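Local coordinates for protein ATP-dependent DNA helicase (Mycobacterium smegmatis, PDB 5V9X) that probably couples ATP hydrolysis to 3'-to-5' movement along single-stranded DNA and unwinds RNA:DNA duplexes, as a bacterial helicase of the Lhr family, at residues A[645-649]-A[662-666]; A[553-557]-A[571-577]; A[456-461]-A[490-496]. All coordinates share one frame; numbering follows the deposited sequence.

Interaction 1: residues A[645-649]-A[662-666]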
ATOM      1  N   ARG A 645      27.753 -25.743  -5.159  1.00 96.64           N
ATOM      2  CA  ARG A 645      26.927 -25.443  -6.325  1.00 87.64           C
ATOM      3  C   ARG A 645      25.761 -26.416  -6.478  1.00 81.67           C
ATOM      4  O   ARG A 645      24.753 -26.062  -7.098  1.00 77.15           O
ATOM      5  CB  ARG A 645      27.788 -25.440  -7.589  1.00 85.61           C
ATOM      6  CG  ARG A 645      27.092 -24.869  -8.818  1.00 82.00           C
ATOM      7  CD  ARG A 645      26.638 -23.433  -8.594  1.00 77.58           C
ATOM      8  NE  ARG A 645      25.887 -22.919  -9.738  1.00 75.33           N
ATOM      9  CZ  ARG A 645      26.429 -22.259 -10.755  1.00 72.97           C
ATOM     10  NH1 ARG A 645      27.734 -22.023 -10.775  1.00 69.25           N
ATOM     11  NH2 ARG A 645      25.668 -21.833 -11.754  1.00 75.69           N
ATOM     12  N   LYS A 646      25.861 -27.616  -5.906  1.00 77.27           N
ATOM     13  CA  LYS A 646      24.777 -28.589  -5.987  1.00 75.64           C
ATOM     14  C   LYS A 646      23.574 -28.126  -5.177  1.00 75.60           C
ATOM     15  O   LYS A 646      22.524 -27.818  -5.749  1.00 72.60           O
ATOM     16  CB  LYS A 646      25.250 -29.965  -5.510  1.00 80.90           C
ATOM     17  CG  LYS A 646      26.511 -30.469  -6.202  1.00 86.70           C
ATOM     18  CD  LYS A 646      26.421 -30.313  -7.716  1.00 87.09           C
ATOM     19  CE  LYS A 646      27.449 -29.310  -8.230  1.00 83.78           C
ATOM     20  NZ  LYS A 646      27.184 -28.900  -9.637  1.00 78.20           N
ATOM     21  N   ALA A 647      23.716 -28.071  -3.847  1.00 78.58           N
ATOM     22  CA  ALA A 647      22.633 -27.585  -2.996  1.00 74.46           C
ATOM     23  C   ALA A 647      22.172 -26.196  -3.415  1.00 74.03           C
ATOM     24  O   ALA A 647      20.990 -25.860  -3.277  1.00 69.07           O
ATOM     25  CB  ALA A 647      23.076 -27.574  -1.533  1.00 69.56           C
ATOM     26  N   PHE A 648      23.093 -25.380  -3.930  1.00 75.27           N
ATOM     27  CA  PHE A 648      22.731 -24.068  -4.451  1.00 71.70           C
ATOM     28  C   PHE A 648      21.749 -24.193  -5.611  1.00 75.45           C
ATOM     29  O   PHE A 648      20.711 -23.521  -5.638  1.00 77.54           O
ATOM     30  CB  PHE A 648      23.995 -23.327  -4.888  1.00 69.67           C
ATOM     31  CG  PHE A 648      23.786 -21.866  -5.156  1.00 70.24           C
ATOM     32  CD1 PHE A 648      24.043 -20.926  -4.172  1.00 68.28           C
ATOM     33  CD2 PHE A 648      23.346 -21.430  -6.397  1.00 71.52           C
ATOM     34  CE1 PHE A 648      23.856 -19.581  -4.415  1.00 69.28           C
ATOM     35  CE2 PHE A 648      23.157 -20.086  -6.645  1.00 70.18           C
ATOM     36  CZ  PHE A 648      23.412 -19.161  -5.654  1.00 71.54           C
ATOM     37  N   ASP A 649      22.065 -25.055  -6.583  1.00 73.95           N
ATOM     38  CA  ASP A 649      21.194 -25.212  -7.744  1.00 68.97           C
ATOM     39  C   ASP A 649      19.836 -25.779  -7.348  1.00 65.47           C
ATOM     40  O   ASP A 649      18.802 -25.338  -7.862  1.00 60.36           O
ATOM     41  CB  ASP A 649      21.867 -26.104  -8.789  1.00 71.54           C
ATOM     42  CG  ASP A 649      23.056 -25.434  -9.450  1.00 72.27           C
ATOM     43  OD1 ASP A 649      23.312 -24.247  -9.154  1.00 70.21           O
ATOM     44  OD2 ASP A 649      23.740 -26.095 -10.260  1.00 74.35           O
ATOM     45  N   THR A 662      20.518 -18.347 -11.657  1.00 59.41           N
ATOM     46  CA  THR A 662      21.396 -19.080 -10.750  1.00 60.27           C
ATOM     47  C   THR A 662      22.841 -18.608 -10.876  1.00 61.72           C
ATOM     48  O   THR A 662      23.527 -18.419  -9.865  1.00 60.68           O
ATOM     49  CB  THR A 662      21.305 -20.583 -11.018  1.00 55.56           C
ATOM     50  OG1 THR A 662      19.959 -21.031 -10.813  1.00 62.32           O
ATOM     51  CG2 THR A 662      22.228 -21.343 -10.080  1.00 56.50           C
ATOM     52  N   ASP A 663      23.319 -18.417 -12.109  1.00 67.59           N
ATOM     53  CA  ASP A 663      24.693 -17.966 -12.311  1.00 71.94           C
ATOM     54  C   ASP A 663      24.935 -16.614 -11.654  1.00 71.48           C
ATOM     55  O   ASP A 663      25.955 -16.413 -10.984  1.00 75.90           O
ATOM     56  CB  ASP A 663      25.007 -17.890 -13.806  1.00 76.15           C
ATOM     57  CG  ASP A 663      25.223 -19.255 -14.432  1.00 77.81           C
ATOM     58  OD1 ASP A 663      25.898 -20.100 -13.807  1.00 76.10           O
ATOM     59  OD2 ASP A 663      24.718 -19.477 -15.554  1.00 79.24           O
ATOM     60  N   ASN A 664      24.003 -15.676 -11.827  1.00 68.33           N
ATOM     61  CA  ASN A 664      24.227 -14.314 -11.355  1.00 66.75           C
ATOM     62  C   ASN A 664      24.110 -14.203  -9.841  1.00 62.15           C
ATOM     63  O   ASN A 664      24.818 -13.398  -9.228  1.00 61.82           O
ATOM     64  CB  ASN A 664      23.247 -13.362 -12.033  1.00 68.36           C
ATOM     65  CG  ASN A 664      23.616 -13.078 -13.468  1.00 71.55           C
ATOM     66  OD1 ASN A 664      24.406 -12.178 -13.748  1.00 74.45           O
ATOM     67  ND2 ASN A 664      23.051 -13.849 -14.388  1.00 73.54           N
ATOM     68  N   LEU A 665      23.217 -14.977  -9.224  1.00 60.53           N
ATOM     69  CA  LEU A 665      23.132 -14.972  -7.767  1.00 63.31           C
ATOM     70  C   LEU A 665      24.394 -15.556  -7.149  1.00 62.94           C
ATOM     71  O   LEU A 665      24.955 -14.991  -6.203  1.00 63.97           O
ATOM     72  CB  LEU A 665      21.901 -15.751  -7.304  1.00 67.26           C
ATOM     73  CG  LEU A 665      21.807 -15.937  -5.789  1.00 52.54           C
ATOM     74  CD1 LEU A 665      21.691 -14.589  -5.094  1.00 51.75           C
ATOM     75  CD2 LEU A 665      20.641 -16.839  -5.425  1.00 52.39           C
ATOM     76  N   HIS A 666      24.851 -16.696  -7.674  1.00 63.46           N
ATOM     77  CA  HIS A 666      26.073 -17.313  -7.172  1.00 65.08           C
ATOM     78  C   HIS A 666      27.261 -16.374  -7.329  1.00 67.82           C
ATOM     79  O   HIS A 666      28.042 -16.177  -6.391  1.00 73.41           O
ATOM     80  CB  HIS A 666      26.329 -18.631  -7.904  1.00 67.23           C
ATOM     81  CG  HIS A 666      27.430 -19.449  -7.306  1.00 71.08           C
ATOM     82  ND1 HIS A 666      28.760 -19.105  -7.419  1.00 72.58           N
ATOM     83  CD2 HIS A 666      27.398 -20.598  -6.589  1.00 72.34           C
ATOM     84  CE1 HIS A 666      29.499 -20.004  -6.795  1.00 75.28           C
ATOM     85  NE2 HIS A 666      28.698 -20.920  -6.282  1.00 74.58           N
TER
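The ring of F648 lies under the imidazole of H666, whose CD2 stands over the centre of the phenyl face, 4.0 Å above its plane. This is a T-shaped (edge-to-face) pair: the histidine turns its edge down, and the ring planes meet at 73°. With CG anti to the backbone N (chi1 -167°), F648 reaches across to helix 661-676, where its rim atom CZ meets L665 CG at 3.6 Å while CE2 passes near T662 CG2. L665 and F648 both continue onto L640 of helix 627-640, so the apolar side of the contact merges with a third helix.

One face of the H666 ring is taken by R645, while its edge is turned to F648. The guanidinium lies over the imidazole with the two planes not far from parallel, and R645 CD comes within 3.6 Å of H666 CD2. Two carboxylates hold the guanidinium by its edge. R645 NH2 donates to D663 OD1 at 2.7 Å, arriving from above the carboxylate plane, whereas R645 NE donates to the syn lone pair of D649 OD1 at 3.0 Å, one turn along its own helix. Both oxygens lie close to the guanidinium plane, which should restrain its rotation. The two helix segments run at 122° to each other, their axes 11.3 Å apart at closest approach: a helix-helix contact built on an edge-to-face aromatic pair with a guanidinium over the histidine, edged by a three-residue salt-bridge network.

Interaction 2: residues A[553-557]-A[571-577]; sequences GMFTV and ELDEEMV
Two backbone hydrogen bonds join F555 and L572 in both directions: F555 N donates to L572 O at 3.0 Å, and L572 N donates to F555 O at 2.9 Å. They make a single antiparallel bridge of the hydrogen-bonded kind. Each is bent, with an N-H...acceptor angle of 136°, and F555 O also receives a CA-H...O contact from E571. Just beyond the bridge the chain turns into helix 574-578, where D573 takes the N-cap position and its OD1 accepts from E575 N at 3.0 Å.

Packing spreads from both sides of the bridge. CG of F555 lies anti to its carbonyl carbon (chi1 -74°), carrying the ring over the first turn of that helix. There V577 CG1 sits over one face of the F555 ring, offset toward the rim and 3.7 Å from its centroid, a CH-pi contact, while F555 CE1 approaches E574 CA. Toward the start of 571-577, the chain of M554 bends back so that its methyl CE lies against the carboxylate end of E571, and T556 CG2 runs alongside E571 CG.

The acidic ends are met by arginines outside the two segments: E571 OE1 forms a salt bridge with R301, and E574 bridges R781 and R805. M554 and E571 also pack against a phosphate of the bound DNA. Pairing with R301 would probably temper the repulsion between E571 and that phosphate, so the chemistry implies a main-chain clasp whose charged rim borders the DNA path through partnered acids.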
ATOM      1  N   GLY A 553       5.342  14.938  -4.112  1.00 58.71           N
ATOM      2  CA  GLY A 553       5.915  15.524  -5.303  1.00 60.54           C
ATOM      3  C   GLY A 553       7.409  15.726  -5.201  1.00 67.12           C
ATOM      4  O   GLY A 553       7.949  15.921  -4.108  1.00 69.21           O
ATOM      5  N   MET A 554       8.087  15.687  -6.342  1.00 70.55           N
ATOM      6  CA  MET A 554       9.536  15.791  -6.388  1.00 72.15           C
ATOM      7  C   MET A 554       9.957  17.176  -6.854  1.00 75.78           C
ATOM      8  O   MET A 554       9.316  17.778  -7.721  1.00 76.18           O
ATOM      9  CB  MET A 554      10.129  14.728  -7.313  1.00 71.48           C
ATOM     10  CG  MET A 554       9.936  13.313  -6.809  1.00 77.59           C
ATOM     11  SD  MET A 554      11.409  12.301  -7.037  1.00 90.01           S
ATOM     12  CE  MET A 554      11.494  12.234  -8.824  1.00 93.51           C
ATOM     13  N   PHE A 555      11.035  17.676  -6.262  1.00 79.81           N
ATOM     14  CA  PHE A 555      11.662  18.924  -6.687  1.00 82.90           C
ATOM     15  C   PHE A 555      12.362  18.678  -8.018  1.00 95.00           C
ATOM     16  O   PHE A 555      13.500  18.204  -8.052  1.00 93.62           O
ATOM     17  CB  PHE A 555      12.655  19.404  -5.634  1.00 75.32           C
ATOM     18  CG  PHE A 555      12.024  19.977  -4.392  1.00 73.53           C
ATOM     19  CD1 PHE A 555      11.277  19.180  -3.539  1.00 78.80           C
ATOM     20  CD2 PHE A 555      12.220  21.306  -4.053  1.00 67.80           C
ATOM     21  CE1 PHE A 555      10.717  19.705  -2.390  1.00 75.59           C
ATOM     22  CE2 PHE A 555      11.664  21.833  -2.902  1.00 66.49           C
ATOM     23  CZ  PHE A 555      10.908  21.035  -2.074  1.00 70.08           C
ATOM     24  N   THR A 556      11.686  18.976  -9.126  1.00109.63           N
ATOM     25  CA  THR A 556      12.325  18.940 -10.441  1.00119.41           C
ATOM     26  C   THR A 556      13.200  20.180 -10.535  1.00132.08           C
ATOM     27  O   THR A 556      12.728  21.266 -10.879  1.00130.93           O
ATOM     28  CB  THR A 556      11.291  18.895 -11.559  1.00113.50           C
ATOM     29  OG1 THR A 556      10.140  18.164 -11.116  1.00107.08           O
ATOM     30  CG2 THR A 556      11.874  18.203 -12.783  1.00113.06           C
ATOM     31  N   VAL A 557      14.488  20.008 -10.242  1.00145.91           N
ATOM     32  CA  VAL A 557      15.323  21.090  -9.738  1.00148.56           C
ATOM     33  C   VAL A 557      14.584  21.651  -8.523  1.00148.13           C
ATOM     34  O   VAL A 557      14.507  20.974  -7.493  1.00150.33           O
ATOM     35  CB  VAL A 557      15.649  22.144 -10.814  1.00150.90           C
ATOM     36  CG1 VAL A 557      16.683  23.130 -10.300  1.00153.26           C
ATOM     37  CG2 VAL A 557      16.194  21.454 -12.055  1.00152.25           C
ATOM     38  N   GLU A 571      15.743  16.057 -10.734  1.00 85.68           N
ATOM     39  CA  GLU A 571      14.761  15.648  -9.735  1.00 88.18           C
ATOM     40  C   GLU A 571      15.433  15.268  -8.415  1.00 86.28           C
ATOM     41  O   GLU A 571      16.478  14.621  -8.407  1.00 84.27           O
ATOM     42  CB  GLU A 571      13.925  14.480 -10.257  1.00 91.40           C
ATOM     43  CG  GLU A 571      12.999  14.846 -11.404  1.00 95.09           C
ATOM     44  CD  GLU A 571      12.157  13.676 -11.871  1.00 99.84           C
ATOM     45  OE1 GLU A 571      12.648  12.528 -11.825  1.00100.90           O
ATOM     46  OE2 GLU A 571      10.998  13.903 -12.278  1.00103.33           O
ATOM     47  N   LEU A 572      14.827  15.686  -7.305  1.00 86.22           N
ATOM     48  CA  LEU A 572      15.337  15.379  -5.975  1.00 78.55           C
ATOM     49  C   LEU A 572      14.166  15.190  -5.021  1.00 80.04           C
ATOM     50  O   LEU A 572      13.101  15.789  -5.195  1.00 83.13           O
ATOM     51  CB  LEU A 572      16.272  16.477  -5.454  1.00 68.55           C
ATOM     52  CG  LEU A 572      17.732  16.400  -5.904  1.00 66.64           C
ATOM     53  CD1 LEU A 572      18.529  17.578  -5.368  1.00 60.98           C
ATOM     54  CD2 LEU A 572      18.347  15.087  -5.452  1.00 74.77           C
ATOM     55  N   ASP A 573      14.381  14.352  -4.011  1.00 77.20           N
ATOM     56  CA  ASP A 573      13.335  14.037  -3.048  1.00 76.17           C
ATOM     57  C   ASP A 573      13.080  15.223  -2.125  1.00 72.78           C
ATOM     58  O   ASP A 573      13.997  15.969  -1.771  1.00 68.38           O
ATOM     59  CB  ASP A 573      13.727  12.804  -2.231  1.00 80.46           C
ATOM     60  CG  ASP A 573      12.543  12.161  -1.527  1.00 85.28           C
ATOM     61  OD1 ASP A 573      11.822  12.865  -0.790  1.00 87.08           O
ATOM     62  OD2 ASP A 573      12.331  10.943  -1.716  1.00 86.48           O
ATOM     63  N   GLU A 574      11.812  15.387  -1.733  1.00 76.71           N
ATOM     64  CA  GLU A 574      11.432  16.482  -0.843  1.00 76.11           C
ATOM     65  C   GLU A 574      12.216  16.448   0.464  1.00 82.74           C
ATOM     66  O   GLU A 574      12.553  17.504   1.012  1.00 88.22           O
ATOM     67  CB  GLU A 574       9.925  16.425  -0.572  1.00 74.69           C
ATOM     68  CG  GLU A 574       9.428  17.368   0.511  1.00 75.54           C
ATOM     69  CD  GLU A 574       7.913  17.418   0.583  1.00 80.06           C
ATOM     70  OE1 GLU A 574       7.263  17.199  -0.461  1.00 83.29           O
ATOM     71  OE2 GLU A 574       7.370  17.669   1.680  1.00 80.48           O
ATOM     72  N   GLU A 575      12.526  15.252   0.972  1.00 80.03           N
ATOM     73  CA  GLU A 575      13.332  15.143   2.182  1.00 71.22           C
ATOM     74  C   GLU A 575      14.804  15.420   1.901  1.00 69.88           C
ATOM     75  O   GLU A 575      15.466  16.116   2.679  1.00 74.88           O
ATOM     76  CB  GLU A 575      13.158  13.759   2.806  1.00 72.00           C
ATOM     77  CG  GLU A 575      11.742  13.463   3.270  1.00 76.12           C
ATOM     78  CD  GLU A 575      11.604  12.082   3.879  1.00 82.35           C
ATOM     79  OE1 GLU A 575      12.600  11.571   4.436  1.00 84.18           O
ATOM     80  OE2 GLU A 575      10.498  11.506   3.798  1.00 81.12           O
ATOM     81  N   MET A 576      15.335  14.876   0.802  1.00 66.13           N
ATOM     82  CA  MET A 576      16.709  15.183   0.410  1.00 62.64           C
ATOM     83  C   MET A 576      16.899  16.682   0.206  1.00 67.34           C
ATOM     84  O   MET A 576      17.951  17.235   0.546  1.00 73.04           O
ATOM     85  CB  MET A 576      17.072  14.414  -0.862  1.00 61.23           C
ATOM     86  CG  MET A 576      18.350  14.883  -1.549  1.00 67.96           C
ATOM     87  SD  MET A 576      19.834  14.668  -0.541  1.00 74.02           S
ATOM     88  CE  MET A 576      21.037  15.561  -1.524  1.00 74.52           C
ATOM     89  N   VAL A 577      15.882  17.357  -0.335  1.00 65.77           N
ATOM     90  CA  VAL A 577      15.971  18.796  -0.559  1.00 68.03           C
ATOM     91  C   VAL A 577      15.950  19.559   0.761  1.00 70.08           C
ATOM     92  O   VAL A 577      16.619  20.592   0.898  1.00 68.06           O
ATOM     93  CB  VAL A 577      14.840  19.251  -1.500  1.00 70.13           C
ATOM     94  CG1 VAL A 577      14.762  20.764  -1.562  1.00 69.33           C
ATOM     95  CG2 VAL A 577      15.058  18.687  -2.893  1.00 73.01           C
TER

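Interaction 3: residues A[456-461]-A[490-496]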
ATOM      1  N   VAL A 456      -3.041  -1.580  12.955  1.00 52.04           N
ATOM      2  CA  VAL A 456      -3.865  -0.389  12.772  1.00 47.04           C
ATOM      3  C   VAL A 456      -3.193   0.800  13.447  1.00 49.40           C
ATOM      4  O   VAL A 456      -2.937   0.754  14.659  1.00 54.48           O
ATOM      5  CB  VAL A 456      -5.280  -0.604  13.333  1.00 41.72           C
ATOM      6  CG1 VAL A 456      -6.105   0.665  13.201  1.00 34.22           C
ATOM      7  CG2 VAL A 456      -5.962  -1.770  12.631  1.00 38.98           C
ATOM      8  N   PRO A 457      -2.874   1.865  12.715  1.00 52.05           N
ATOM      9  CA  PRO A 457      -2.386   3.088  13.364  1.00 54.78           C
ATOM     10  C   PRO A 457      -3.360   3.566  14.430  1.00 54.78           C
ATOM     11  O   PRO A 457      -4.571   3.630  14.210  1.00 63.65           O
ATOM     12  CB  PRO A 457      -2.279   4.082  12.203  1.00 60.05           C
ATOM     13  CG  PRO A 457      -2.036   3.222  11.006  1.00 59.58           C
ATOM     14  CD  PRO A 457      -2.823   1.958  11.245  1.00 53.63           C
ATOM     15  N   ALA A 458      -2.823   3.892  15.600  1.00 55.64           N
ATOM     16  CA  ALA A 458      -3.624   4.230  16.768  1.00 53.91           C
ATOM     17  C   ALA A 458      -3.768   5.740  16.899  1.00 55.68           C
ATOM     18  O   ALA A 458      -2.775   6.473  16.836  1.00 58.65           O
ATOM     19  CB  ALA A 458      -3.000   3.649  18.037  1.00 49.33           C
ATOM     20  N   ASN A 459      -5.006   6.193  17.081  1.00 55.70           N
ATOM     21  CA  ASN A 459      -5.327   7.593  17.334  1.00 55.18           C
ATOM     22  C   ASN A 459      -4.684   8.575  16.346  1.00 58.24           C
ATOM     23  O   ASN A 459      -3.993   9.507  16.757  1.00 63.46           O
ATOM     24  CB  ASN A 459      -4.945   7.962  18.761  1.00 49.62           C
ATOM     25  CG  ASN A 459      -5.565   7.032  19.789  1.00 50.87           C
ATOM     26  OD1 ASN A 459      -6.607   6.427  19.544  1.00 52.24           O
ATOM     27  ND2 ASN A 459      -4.924   6.915  20.946  1.00 55.02           N
ATOM     28  N   PRO A 460      -4.910   8.400  15.028  1.00 52.98           N
ATOM     29  CA  PRO A 460      -4.377   9.383  14.073  1.00 47.95           C
ATOM     30  C   PRO A 460      -5.202  10.660  14.062  1.00 47.46           C
ATOM     31  O   PRO A 460      -6.238  10.738  13.392  1.00 47.99           O
ATOM     32  CB  PRO A 460      -4.445   8.642  12.732  1.00 45.62           C
ATOM     33  CG  PRO A 460      -5.567   7.687  12.892  1.00 41.16           C
ATOM     34  CD  PRO A 460      -5.588   7.284  14.341  1.00 47.15           C
ATOM     35  N   LEU A 461      -4.732  11.676  14.793  1.00 48.84           N
ATOM     36  CA  LEU A 461      -5.560  12.846  15.082  1.00 48.87           C
ATOM     37  C   LEU A 461      -5.917  13.639  13.831  1.00 51.84           C
ATOM     38  O   LEU A 461      -6.981  14.268  13.788  1.00 54.03           O
ATOM     39  CB  LEU A 461      -4.851  13.753  16.087  1.00 43.57           C
ATOM     40  CG  LEU A 461      -4.595  13.164  17.472  1.00 45.48           C
ATOM     41  CD1 LEU A 461      -3.997  14.219  18.388  1.00 42.98           C
ATOM     42  CD2 LEU A 461      -5.877  12.594  18.061  1.00 50.47           C
ATOM     43  N   ALA A 490     -11.941   1.269  15.109  1.00 49.95           N
ATOM     44  CA  ALA A 490     -10.744   0.573  15.569  1.00 55.08           C
ATOM     45  C   ALA A 490      -9.570   1.512  15.856  1.00 59.06           C
ATOM     46  O   ALA A 490      -8.929   1.367  16.905  1.00 59.73           O
ATOM     47  CB  ALA A 490     -10.328  -0.493  14.552  1.00 56.01           C
ATOM     48  N   PRO A 491      -9.238   2.471  14.977  1.00 54.74           N
ATOM     49  CA  PRO A 491      -8.038   3.291  15.224  1.00 48.10           C
ATOM     50  C   PRO A 491      -8.168   4.249  16.396  1.00 46.40           C
ATOM     51  O   PRO A 491      -7.163   4.856  16.785  1.00 45.71           O
ATOM     52  CB  PRO A 491      -7.855   4.065  13.910  1.00 48.93           C
ATOM     53  CG  PRO A 491      -8.717   3.375  12.915  1.00 54.39           C
ATOM     54  CD  PRO A 491      -9.866   2.845  13.698  1.00 55.48           C
ATOM     55  N   PHE A 492      -9.363   4.413  16.966  1.00 45.92           N
ATOM     56  CA  PHE A 492      -9.577   5.357  18.057  1.00 46.73           C
ATOM     57  C   PHE A 492     -10.188   4.692  19.284  1.00 47.61           C
ATOM     58  O   PHE A 492     -10.761   5.378  20.136  1.00 46.82           O
ATOM     59  CB  PHE A 492     -10.455   6.517  17.587  1.00 46.36           C
ATOM     60  CG  PHE A 492      -9.879   7.287  16.430  1.00 44.04           C
ATOM     61  CD1 PHE A 492      -8.990   8.327  16.646  1.00 46.19           C
ATOM     62  CD2 PHE A 492     -10.229   6.973  15.128  1.00 40.71           C
ATOM     63  CE1 PHE A 492      -8.460   9.039  15.587  1.00 38.10           C
ATOM     64  CE2 PHE A 492      -9.702   7.679  14.062  1.00 41.84           C
ATOM     65  CZ  PHE A 492      -8.818   8.715  14.293  1.00 45.34           C
ATOM     66  N   ALA A 493     -10.064   3.367  19.396  1.00 49.46           N
ATOM     67  CA  ALA A 493     -10.663   2.643  20.511  1.00 51.18           C
ATOM     68  C   ALA A 493     -10.090   3.060  21.860  1.00 57.84           C
ATOM     69  O   ALA A 493     -10.722   2.808  22.892  1.00 57.02           O
ATOM     70  CB  ALA A 493     -10.480   1.137  20.310  1.00 48.89           C
ATOM     71  N   THR A 494      -8.908   3.682  21.883  1.00 60.66           N
ATOM     72  CA  THR A 494      -8.292   4.138  23.126  1.00 58.82           C
ATOM     73  C   THR A 494      -8.042   5.643  23.129  1.00 57.60           C
ATOM     74  O   THR A 494      -7.226   6.126  23.920  1.00 55.58           O
ATOM     75  CB  THR A 494      -6.978   3.398  23.387  1.00 55.03           C
ATOM     76  OG1 THR A 494      -5.980   3.860  22.467  1.00 52.28           O
ATOM     77  CG2 THR A 494      -7.163   1.894  23.226  1.00 52.17           C
ATOM     78  N   LEU A 495      -8.723   6.388  22.266  1.00 56.94           N
ATOM     79  CA  LEU A 495      -8.497   7.823  22.141  1.00 54.48           C
ATOM     80  C   LEU A 495      -8.767   8.532  23.465  1.00 59.01           C
ATOM     81  O   LEU A 495      -9.902   8.479  23.968  1.00 46.08           O
ATOM     82  CB  LEU A 495      -9.389   8.402  21.045  1.00 47.13           C
ATOM     83  CG  LEU A 495      -9.299   9.910  20.792  1.00 43.39           C
ATOM     84  CD1 LEU A 495      -7.892  10.309  20.375  1.00 42.82           C
ATOM     85  CD2 LEU A 495     -10.311  10.336  19.739  1.00 42.60           C
ATOM     86  N   PRO A 496      -7.774   9.183  24.067  1.00 51.69           N
ATOM     87  CA  PRO A 496      -8.037   9.958  25.284  1.00 51.32           C
ATOM     88  C   PRO A 496      -8.955  11.132  24.981  1.00 57.90           C
ATOM     89  O   PRO A 496      -8.811  11.807  23.960  1.00 65.74           O
ATOM     90  CB  PRO A 496      -6.643  10.429  25.718  1.00 48.43           C
ATOM     91  CG  PRO A 496      -5.676   9.545  24.981  1.00 47.10           C
ATOM     92  CD  PRO A 496      -6.351   9.207  23.692  1.00 48.70           C
TER
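Positive backbone torsions at N459 (phi 50°, psi 56°) turn the chain between A458 and P460, and F492, its CG anti to its own carbonyl carbon (chi1 -59°), carries its ring to P460. These two features bring together two proline-bearing loops of the region assigned to the Lhr winged-helix family, each leading into a helix: P460 is the N-cap of helix 461-471, and P496 that of helix 497-508. The second loop is folded by consecutive type I beta turns, A490 to A493 and F492 to L495.

One backbone bond crosses the middle, N459 N to P491 O at 2.6 Å, almost straight. Apolar contacts flank it. V456 CG1 rests on P491 CG at 3.8 Å, and on the far side of the bond L461 CD2 meets L495 CD1 at the same distance. P460 and P491 also pack on A203 of helix 200-213, and V456 on R237 and F238 of helix 232-240, so the paired loops fit against helices of the DEAD/DEAH-box region. Beside these contacts, P460 CD stands above the plane of the F492 ring near its rim, 3.5 Å from F492 CZ, while P460 O lies at the ring edge, 3.4 Å from the same CZ.

In the fold
The three contacts illustrate how the joining chemistry follows the elements joined. Interaction 1 pairs two helices through side chains, an apolar inner side giving way to a charged rim, its centre about 33 Å from the centre of the chain. Interaction 3 joins two loops and interaction 2 joins a loop to the start of a helix; both are held across by main-chain bonds and ringed by packing. Both belong to the winged-helix region, yet their nearest atoms are about 17 Å apart and no element is shared. Interaction 3 is the most buried by residue count and largely apolar; interaction 2 is more exposed, acidic, and alone of the three touches the DNA. Interactions 1 and 3 lie on opposite sides of the chain's centre.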